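PDB 2D0W: cytochrome cL from Hyphomicrobium denitrificans, which carries a covalently bound haem and probably accepts electrons from methanol dehydrogenase during methanol oxidation in the periplasm. Local coordinates for residues A1-V9 and K31-D39; G51-C59 and N114-I122. All coordinates share one frame; numbering follows the deposited sequence.

Interaction 1 of 2, residues A1-V9 and K31-D39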
# COMPACT_ATOMS: atom_id res chain seq x y z
N ALA A 1 11.16 10.37 15.94
CA ALA A 1 11.78 9.02 16.01
C ALA A 1 11.01 7.89 15.35
O ALA A 1 9.81 7.99 15.01
CB ALA A 1 12.09 8.65 17.44
N GLN A 2 11.75 6.81 15.17
CA GLN A 2 11.27 5.58 14.64
C GLN A 2 9.87 5.20 15.08
O GLN A 2 9.53 5.24 16.26
CB GLN A 2 12.25 4.46 15.04
CG GLN A 2 12.94 4.65 16.40
CD GLN A 2 13.65 3.38 16.91
OE1 GLN A 2 14.90 3.34 17.04
NE2 GLN A 2 12.86 2.33 17.20
N GLU A 3 9.06 4.79 14.11
CA GLU A 3 7.89 3.98 14.40
C GLU A 3 8.30 2.67 15.04
O GLU A 3 9.38 2.13 14.79
CB GLU A 3 7.14 3.68 13.11
CG GLU A 3 6.62 4.90 12.36
CD GLU A 3 5.52 5.63 13.09
OE1 GLU A 3 5.47 6.85 12.95
OE2 GLU A 3 4.69 5.02 13.81
N VAL A 4 7.41 2.14 15.86
CA VAL A 4 7.50 0.77 16.32
C VAL A 4 6.39 -0.01 15.60
O VAL A 4 5.24 0.37 15.67
CB VAL A 4 7.34 0.69 17.84
CG1 VAL A 4 7.29 -0.76 18.29
CG2 VAL A 4 8.48 1.50 18.56
N PHE A 5 6.75 -1.07 14.89
CA PHE A 5 5.73 -1.83 14.13
C PHE A 5 5.30 -3.07 14.87
O PHE A 5 6.13 -3.76 15.45
CB PHE A 5 6.24 -2.17 12.74
CG PHE A 5 6.63 -0.95 11.94
CD1 PHE A 5 5.66 -0.17 11.37
CD2 PHE A 5 7.98 -0.57 11.81
CE1 PHE A 5 6.00 0.99 10.63
CE2 PHE A 5 8.34 0.55 11.08
CZ PHE A 5 7.36 1.34 10.50
N ARG A 6 3.99 -3.32 14.87
CA ARG A 6 3.38 -4.44 15.61
C ARG A 6 2.43 -5.25 14.74
O ARG A 6 1.72 -4.72 13.88
CB ARG A 6 2.66 -3.95 16.89
CG ARG A 6 3.57 -3.27 17.92
CD ARG A 6 3.07 -3.40 19.36
NE ARG A 6 4.14 -3.12 20.34
CZ ARG A 6 4.97 -4.04 20.85
NH1 ARG A 6 4.87 -5.31 20.49
NH2 ARG A 6 5.91 -3.68 21.72
N ASN A 7 2.36 -6.53 15.04
CA ASN A 7 1.41 -7.38 14.37
C ASN A 7 -0.05 -6.90 14.55
O ASN A 7 -0.54 -6.73 15.67
CB ASN A 7 1.62 -8.82 14.85
CG ASN A 7 0.81 -9.82 14.04
OD1 ASN A 7 1.38 -10.55 13.26
ND2 ASN A 7 -0.50 -9.85 14.22
N THR A 8 -0.73 -6.68 13.42
CA THR A 8 -2.15 -6.29 13.35
C THR A 8 -3.08 -7.08 14.30
O THR A 8 -3.89 -6.48 15.05
CB THR A 8 -2.63 -6.34 11.89
OG1 THR A 8 -1.99 -5.28 11.20
CG2 THR A 8 -4.09 -6.07 11.76
N VAL A 9 -2.95 -8.40 14.28
CA VAL A 9 -3.85 -9.25 15.11
C VAL A 9 -3.29 -9.57 16.52
O VAL A 9 -4.05 -9.66 17.50
CB VAL A 9 -4.35 -10.55 14.37
CG1 VAL A 9 -5.62 -11.16 15.10
CG2 VAL A 9 -4.75 -10.24 13.00
N LYS A 31 13.08 6.12 4.32
CA LYS A 31 13.60 6.79 5.49
C LYS A 31 12.52 7.62 6.12
O LYS A 31 12.36 7.59 7.33
CB LYS A 31 14.89 7.55 5.19
CG LYS A 31 16.06 6.58 4.99
CD LYS A 31 17.33 7.23 4.48
CE LYS A 31 18.28 7.53 5.63
NZ LYS A 31 19.66 7.92 5.16
N GLN A 32 11.71 8.31 5.31
CA GLN A 32 10.60 9.08 5.90
C GLN A 32 9.54 8.16 6.51
O GLN A 32 9.02 8.44 7.62
CB GLN A 32 9.93 10.02 4.89
CG GLN A 32 8.72 10.72 5.50
CD GLN A 32 7.66 11.11 4.48
OE1 GLN A 32 7.96 11.76 3.49
NE2 GLN A 32 6.39 10.74 4.75
N PHE A 33 9.21 7.09 5.79
CA PHE A 33 8.21 6.13 6.32
C PHE A 33 8.66 5.51 7.65
O PHE A 33 7.85 5.41 8.57
CB PHE A 33 7.77 5.05 5.29
CG PHE A 33 6.75 4.09 5.85
CD1 PHE A 33 5.40 4.41 5.86
CD2 PHE A 33 7.17 2.89 6.47
CE1 PHE A 33 4.47 3.56 6.46
CE2 PHE A 33 6.26 2.03 7.08
CZ PHE A 33 4.94 2.34 7.07
N MET A 34 9.93 5.13 7.78
CA MET A 34 10.39 4.48 9.04
C MET A 34 10.34 5.41 10.25
O MET A 34 10.20 4.95 11.39
CB MET A 34 11.77 3.85 8.89
CG MET A 34 11.81 2.75 7.85
SD MET A 34 10.76 1.36 8.35
CE MET A 34 9.93 0.96 6.83
N GLN A 35 10.45 6.71 9.98
CA GLN A 35 10.36 7.77 10.97
C GLN A 35 8.93 8.23 11.29
O GLN A 35 8.57 8.42 12.45
CB GLN A 35 11.13 8.99 10.46
CG GLN A 35 10.82 10.30 11.24
CD GLN A 35 11.66 11.47 10.74
OE1 GLN A 35 12.56 11.94 11.45
NE2 GLN A 35 11.40 11.91 9.52
N THR A 36 8.13 8.39 10.24
CA THR A 36 6.83 9.06 10.25
C THR A 36 5.61 8.13 10.22
O THR A 36 4.55 8.47 10.73
CB THR A 36 6.77 10.02 9.01
OG1 THR A 36 7.60 11.14 9.28
CG2 THR A 36 5.39 10.56 8.73
N GLY A 37 5.75 6.96 9.59
CA GLY A 37 4.58 6.09 9.30
C GLY A 37 3.73 6.56 8.11
O GLY A 37 2.69 5.98 7.81
N VAL A 38 4.12 7.64 7.46
CA VAL A 38 3.38 8.10 6.29
C VAL A 38 4.15 7.71 5.00
O VAL A 38 5.36 7.88 4.93
CB VAL A 38 3.03 9.62 6.37
CG1 VAL A 38 2.36 10.10 5.07
CG2 VAL A 38 2.11 9.91 7.56
N ASP A 39 3.44 7.14 4.02
CA ASP A 39 4.06 6.59 2.79
C ASP A 39 4.00 7.68 1.76
O ASP A 39 2.90 7.98 1.26
CB ASP A 39 3.22 5.41 2.30
CG ASP A 39 3.71 4.82 0.99
OD1 ASP A 39 3.16 3.75 0.57
OD2 ASP A 39 4.66 5.36 0.35
O HOH W 1 10.93 2.82 12.25
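Phe5 meets Phe33 and Met34 where the extended N-terminal arm, residues 1-9, lies along the end of helix 28-36. Arm and helix pack beside the cytochrome c domain, against its helices 88-97 and 112-124, and a Met-aromatic contact is part of the join. Phe5 CZ comes within 3.7 Å of Phe33 CE2. The two ring planes are nearly parallel, 11° apart, but they are slid so far that they barely overlap. Met34 SD makes the Met-aromatic contact. It lies 3.7 Å from Phe5 CE2 and approaches the ring obliquely. The first two torsions of Met34 (chi2 -65°) bring SD to the Phe5 ring, and the bend at chi3 turns CE to the edge of the Phe33 ring, in its plane.

One backbone hydrogen bond joins the arm to the helix, from Glu3 N to Met34 O at 3.0 Å. Gln2 CA also faces Met34 O, in a CA-H...O contact of 3.5 Å. A water donates to Glu3 O at 3.1 Å.

Glu3 folds back toward the turn that ends the helix. Its CG is anti to the carbonyl carbon (chi1 -61°), and a second bend at chi2 brings the carboxylate beside Thr36 and Gly37. The charge is answered by Lys89, which makes a salt bridge to Glu3 OE2 from helix 88-97. Phe92 of the same helix meets both phenylalanine rings. Gly37 has positive phi and leaves the helical path, yet its N still bonds to Phe33 O at 2.8 Å.

Interaction 2 of 2, residues G51-C59 and N114-I122. With HEM (protoporphyrin IX containing Fe), chain H.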
# COMPACT_ATOMS: atom_id res chain seq x y z
N GLY A 51 3.77 -0.54 -8.22
CA GLY A 51 2.88 -1.05 -7.16
C GLY A 51 1.92 -2.06 -7.72
O GLY A 51 1.74 -3.12 -7.13
N GLU A 52 1.34 -1.77 -8.89
CA GLU A 52 0.41 -2.70 -9.55
C GLU A 52 1.04 -4.02 -9.94
O GLU A 52 0.44 -5.09 -9.72
CB GLU A 52 -0.20 -2.07 -10.81
CG GLU A 52 -1.06 -3.01 -11.58
CD GLU A 52 -1.50 -2.40 -12.92
OE1 GLU A 52 -0.69 -1.71 -13.53
OE2 GLU A 52 -2.64 -2.63 -13.34
N GLU A 53 2.27 -3.98 -10.50
CA GLU A 53 2.90 -5.27 -10.87
C GLU A 53 3.14 -6.19 -9.65
O GLU A 53 2.93 -7.39 -9.74
CB GLU A 53 4.16 -5.12 -11.76
CG GLU A 53 5.19 -4.13 -11.31
CD GLU A 53 6.20 -3.73 -12.43
OE1 GLU A 53 7.01 -4.60 -12.83
OE2 GLU A 53 6.20 -2.55 -12.88
N ILE A 54 3.60 -5.61 -8.55
CA ILE A 54 3.84 -6.33 -7.28
C ILE A 54 2.53 -6.94 -6.80
O ILE A 54 2.44 -8.16 -6.56
CB ILE A 54 4.43 -5.37 -6.22
CG1 ILE A 54 5.85 -4.98 -6.60
CG2 ILE A 54 4.40 -5.98 -4.79
CD1 ILE A 54 6.33 -3.75 -5.79
N TYR A 55 1.48 -6.11 -6.78
CA TYR A 55 0.12 -6.50 -6.38
C TYR A 55 -0.44 -7.67 -7.19
O TYR A 55 -1.00 -8.68 -6.66
CB TYR A 55 -0.84 -5.28 -6.47
CG TYR A 55 -2.23 -5.69 -6.13
CD1 TYR A 55 -2.67 -5.69 -4.79
CD2 TYR A 55 -3.11 -6.16 -7.11
CE1 TYR A 55 -3.93 -6.14 -4.43
CE2 TYR A 55 -4.41 -6.57 -6.75
CZ TYR A 55 -4.77 -6.58 -5.40
OH TYR A 55 -6.00 -6.99 -5.00
N LEU A 56 -0.27 -7.57 -8.49
CA LEU A 56 -0.89 -8.53 -9.37
C LEU A 56 -0.23 -9.85 -9.13
O LEU A 56 -0.88 -10.89 -9.12
CB LEU A 56 -0.75 -8.10 -10.84
CG LEU A 56 -1.72 -7.01 -11.32
CD1 LEU A 56 -1.48 -6.59 -12.80
CD2 LEU A 56 -3.18 -7.44 -11.09
N GLU A 57 1.08 -9.83 -9.01
CA GLU A 57 1.80 -11.08 -8.91
C GLU A 57 1.59 -11.82 -7.59
O GLU A 57 1.54 -13.05 -7.55
CB GLU A 57 3.28 -10.88 -9.22
CG GLU A 57 3.48 -10.84 -10.77
CD GLU A 57 3.27 -12.20 -11.43
OE1 GLU A 57 3.31 -13.22 -10.73
OE2 GLU A 57 3.08 -12.26 -12.67
N SER A 58 1.46 -11.08 -6.51
CA SER A 58 1.52 -11.72 -5.20
C SER A 58 0.24 -11.63 -4.37
O SER A 58 0.09 -12.32 -3.36
CB SER A 58 2.75 -11.19 -4.42
OG SER A 58 3.99 -11.84 -4.89
N CYS A 59 -0.69 -10.76 -4.77
CA CYS A 59 -1.85 -10.48 -3.94
C CYS A 59 -3.18 -10.71 -4.64
O CYS A 59 -4.18 -10.98 -3.99
CB CYS A 59 -1.81 -9.01 -3.41
SG CYS A 59 -0.23 -8.37 -2.89
N ASN A 114 9.70 -1.16 -2.27
CA ASN A 114 8.64 -1.79 -3.05
C ASN A 114 7.37 -1.95 -2.24
O ASN A 114 6.29 -1.77 -2.77
CB ASN A 114 9.09 -3.13 -3.65
CG ASN A 114 10.04 -2.93 -4.86
OD1 ASN A 114 9.97 -1.95 -5.55
ND2 ASN A 114 10.94 -3.85 -5.07
N MET A 115 7.51 -2.27 -0.96
CA MET A 115 6.35 -2.31 -0.07
C MET A 115 5.60 -1.01 -0.14
O MET A 115 4.35 -0.97 -0.08
CB MET A 115 6.81 -2.55 1.37
CG MET A 115 5.69 -2.34 2.38
SD MET A 115 4.56 -3.74 2.38
CE MET A 115 5.45 -4.81 3.50
N LEU A 116 6.34 0.09 -0.22
CA LEU A 116 5.69 1.41 -0.19
C LEU A 116 4.94 1.74 -1.47
O LEU A 116 4.00 2.54 -1.47
CB LEU A 116 6.72 2.50 0.16
CG LEU A 116 7.25 2.44 1.57
CD1 LEU A 116 8.25 3.55 1.74
CD2 LEU A 116 6.10 2.53 2.61
N LYS A 117 5.40 1.18 -2.59
CA LYS A 117 4.76 1.35 -3.89
C LYS A 117 3.52 0.46 -3.97
O LYS A 117 2.50 0.77 -4.55
CB LYS A 117 5.73 0.97 -5.01
CG LYS A 117 6.91 1.94 -5.21
CD LYS A 117 7.87 1.33 -6.26
CE LYS A 117 8.91 2.29 -6.73
NZ LYS A 117 9.69 2.70 -5.56
N LEU A 118 3.65 -0.71 -3.40
CA LEU A 118 2.48 -1.61 -3.26
C LEU A 118 1.35 -0.89 -2.52
O LEU A 118 0.19 -0.94 -2.92
CB LEU A 118 2.88 -2.86 -2.49
CG LEU A 118 1.75 -3.82 -2.06
CD1 LEU A 118 0.86 -4.22 -3.25
CD2 LEU A 118 2.37 -5.04 -1.31
N ILE A 119 1.68 -0.26 -1.40
CA ILE A 119 0.66 0.43 -0.58
C ILE A 119 0.04 1.60 -1.42
O ILE A 119 -1.17 1.81 -1.43
CB ILE A 119 1.29 0.89 0.73
CG1 ILE A 119 1.52 -0.29 1.66
CG2 ILE A 119 0.44 2.00 1.44
CD1 ILE A 119 2.43 -0.01 2.91
N ALA A 120 0.86 2.33 -2.16
CA ALA A 120 0.35 3.42 -3.02
C ALA A 120 -0.65 2.88 -4.01
O ALA A 120 -1.66 3.52 -4.30
CB ALA A 120 1.48 4.13 -3.79
N TRP A 121 -0.38 1.68 -4.54
CA TRP A 121 -1.33 1.03 -5.49
C TRP A 121 -2.63 0.69 -4.79
O TRP A 121 -3.69 0.93 -5.34
CB TRP A 121 -0.79 -0.26 -6.13
CG TRP A 121 -1.75 -0.93 -7.09
CD1 TRP A 121 -2.32 -2.18 -6.98
CD2 TRP A 121 -2.27 -0.37 -8.29
NE1 TRP A 121 -3.15 -2.43 -8.06
CE2 TRP A 121 -3.13 -1.33 -8.87
CE3 TRP A 121 -2.08 0.86 -8.94
CZ2 TRP A 121 -3.82 -1.08 -10.08
CZ3 TRP A 121 -2.78 1.10 -10.15
CH2 TRP A 121 -3.63 0.12 -10.69
N ILE A 122 -2.53 0.05 -3.61
CA ILE A 122 -3.72 -0.27 -2.82
C ILE A 122 -4.58 0.97 -2.55
O ILE A 122 -5.80 0.92 -2.66
CB ILE A 122 -3.37 -1.05 -1.50
CG1 ILE A 122 -2.74 -2.41 -1.83
CG2 ILE A 122 -4.62 -1.14 -0.58
CD1 ILE A 122 -2.05 -3.08 -0.60
CHA HEM H . -6.50 -9.78 4.81
CHB HEM H . -3.43 -7.33 1.92
CHC HEM H . -1.80 -11.44 -0.14
CHD HEM H . -5.66 -13.62 1.84
C1A HEM H . -5.76 -8.72 4.28
C2A HEM H . -5.72 -7.33 4.72
C3A HEM H . -4.90 -6.67 3.90
C4A HEM H . -4.34 -7.60 2.92
CMA HEM H . -4.55 -5.15 3.93
CAA HEM H . -6.56 -6.73 5.87
CBA HEM H . -7.91 -6.33 5.25
CGA HEM H . -8.79 -5.55 6.22
O1A HEM H . -8.28 -5.06 7.26
O2A HEM H . -10.01 -5.45 5.95
C1B HEM H . -2.68 -8.23 1.14
C2B HEM H . -1.60 -7.97 0.18
C3B HEM H . -1.15 -9.03 -0.27
C4B HEM H . -1.90 -10.14 0.23
CMB HEM H . -1.21 -6.54 -0.18
CAB HEM H . 0.19 -9.20 -1.02
CBB HEM H . 1.29 -8.72 -0.52
C1C HEM H . -2.73 -12.40 0.19
C2C HEM H . -2.66 -13.85 -0.11
C3C HEM H . -3.74 -14.41 0.39
C4C HEM H . -4.49 -13.40 1.15
CMC HEM H . -1.80 -14.35 -1.26
CAC HEM H . -4.37 -15.81 0.10
CBC HEM H . -3.56 -16.83 0.10
C1D HEM H . -6.20 -12.88 2.88
C2D HEM H . -7.20 -13.32 3.82
C3D HEM H . -7.46 -12.14 4.75
C4D HEM H . -6.61 -11.07 4.28
CMD HEM H . -7.87 -14.73 3.87
CAD HEM H . -8.42 -12.04 5.99
CBD HEM H . -7.46 -12.17 7.17
CGD HEM H . -8.04 -11.73 8.49
O1D HEM H . -7.33 -11.71 9.51
O2D HEM H . -9.23 -11.37 8.50
NA HEM H . -4.92 -8.82 3.19
NB HEM H . -2.85 -9.59 1.05
NC HEM H . -3.83 -12.18 1.00
ND HEM H . -5.91 -11.55 3.17
FE HEM H . -4.30 -10.54 2.16
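Gly51 and Trp121 meet where helix 48-58 crosses helix 112-124 almost at a right angle. The short axis segments pass 7.8 Å apart, with a crossing angle of -87°. Gly51, without a side chain, lets the backbones come close. Its CA lies 3.2 Å from Lys117 O in a CA-H...O contact, and its C rests against Trp121 CB. No hydrogen bond links the two segments.

The aromatic contacts centre on Trp121. Glu52 CA sits over the face of its five-membered ring, 3.6 Å from the centroid and almost on the normal, a CH-pi contact. The Glu52 chain then runs extended across the indole, with CB over the middle of the ring system. CG is anti to the backbone N (chi1 175°), which lays the chain on the face; Glu52 OE2 accepts a hydrogen bond from Trp152 NE1. Tyr55 CB touches Trp121 CD1 at 3.5 Å, and the two ring planes are inclined at 55°. Trp121 NE1 is buried here without a polar partner in the model.

The aliphatic contacts lie on the haem side and toward Asn114. Leu118 CD1 packs on Tyr55 CB and lies near the plane of the tyrosine ring, at its edge. Leu118 CD2 reaches Ile54 CG2 at 4.1 Å. Ile54 CD1 meets Asn114 CB at 3.5 Å.

The covalent and haem contacts follow. Cys59 SG is bonded to haem CAB, and Ile122 CD1 approaches haem CMB at 3.6 Å. Tyr55 OH is hydrogen-bonded to Gly64 O, next to the axial His63. This is the crossing of the first and last helices of the cytochrome c domain, as in class I cytochromes c, leading into the CXXCH haem attachment.

In the fold
The two contacts come in series along the chain: interaction 1 closes before interaction 2 opens, and helix 28-36 is followed directly by helix 48-58. Their centres lie 18 Å apart. Interaction 2 is near the middle of the chain and beside the haem, whereas interaction 1 is farther out, about 13 Å from the chain centre. They touch through helix 112-124, where Phe33 packs on Leu116 and Asp39 on Ile119. Helix 88-97 touches both, with Phe92 also meeting Met115 and Ile119. The N-terminal arm and helix 28-36 thus pack against the haem-binding cytochrome core whose helix crossing is interaction 2.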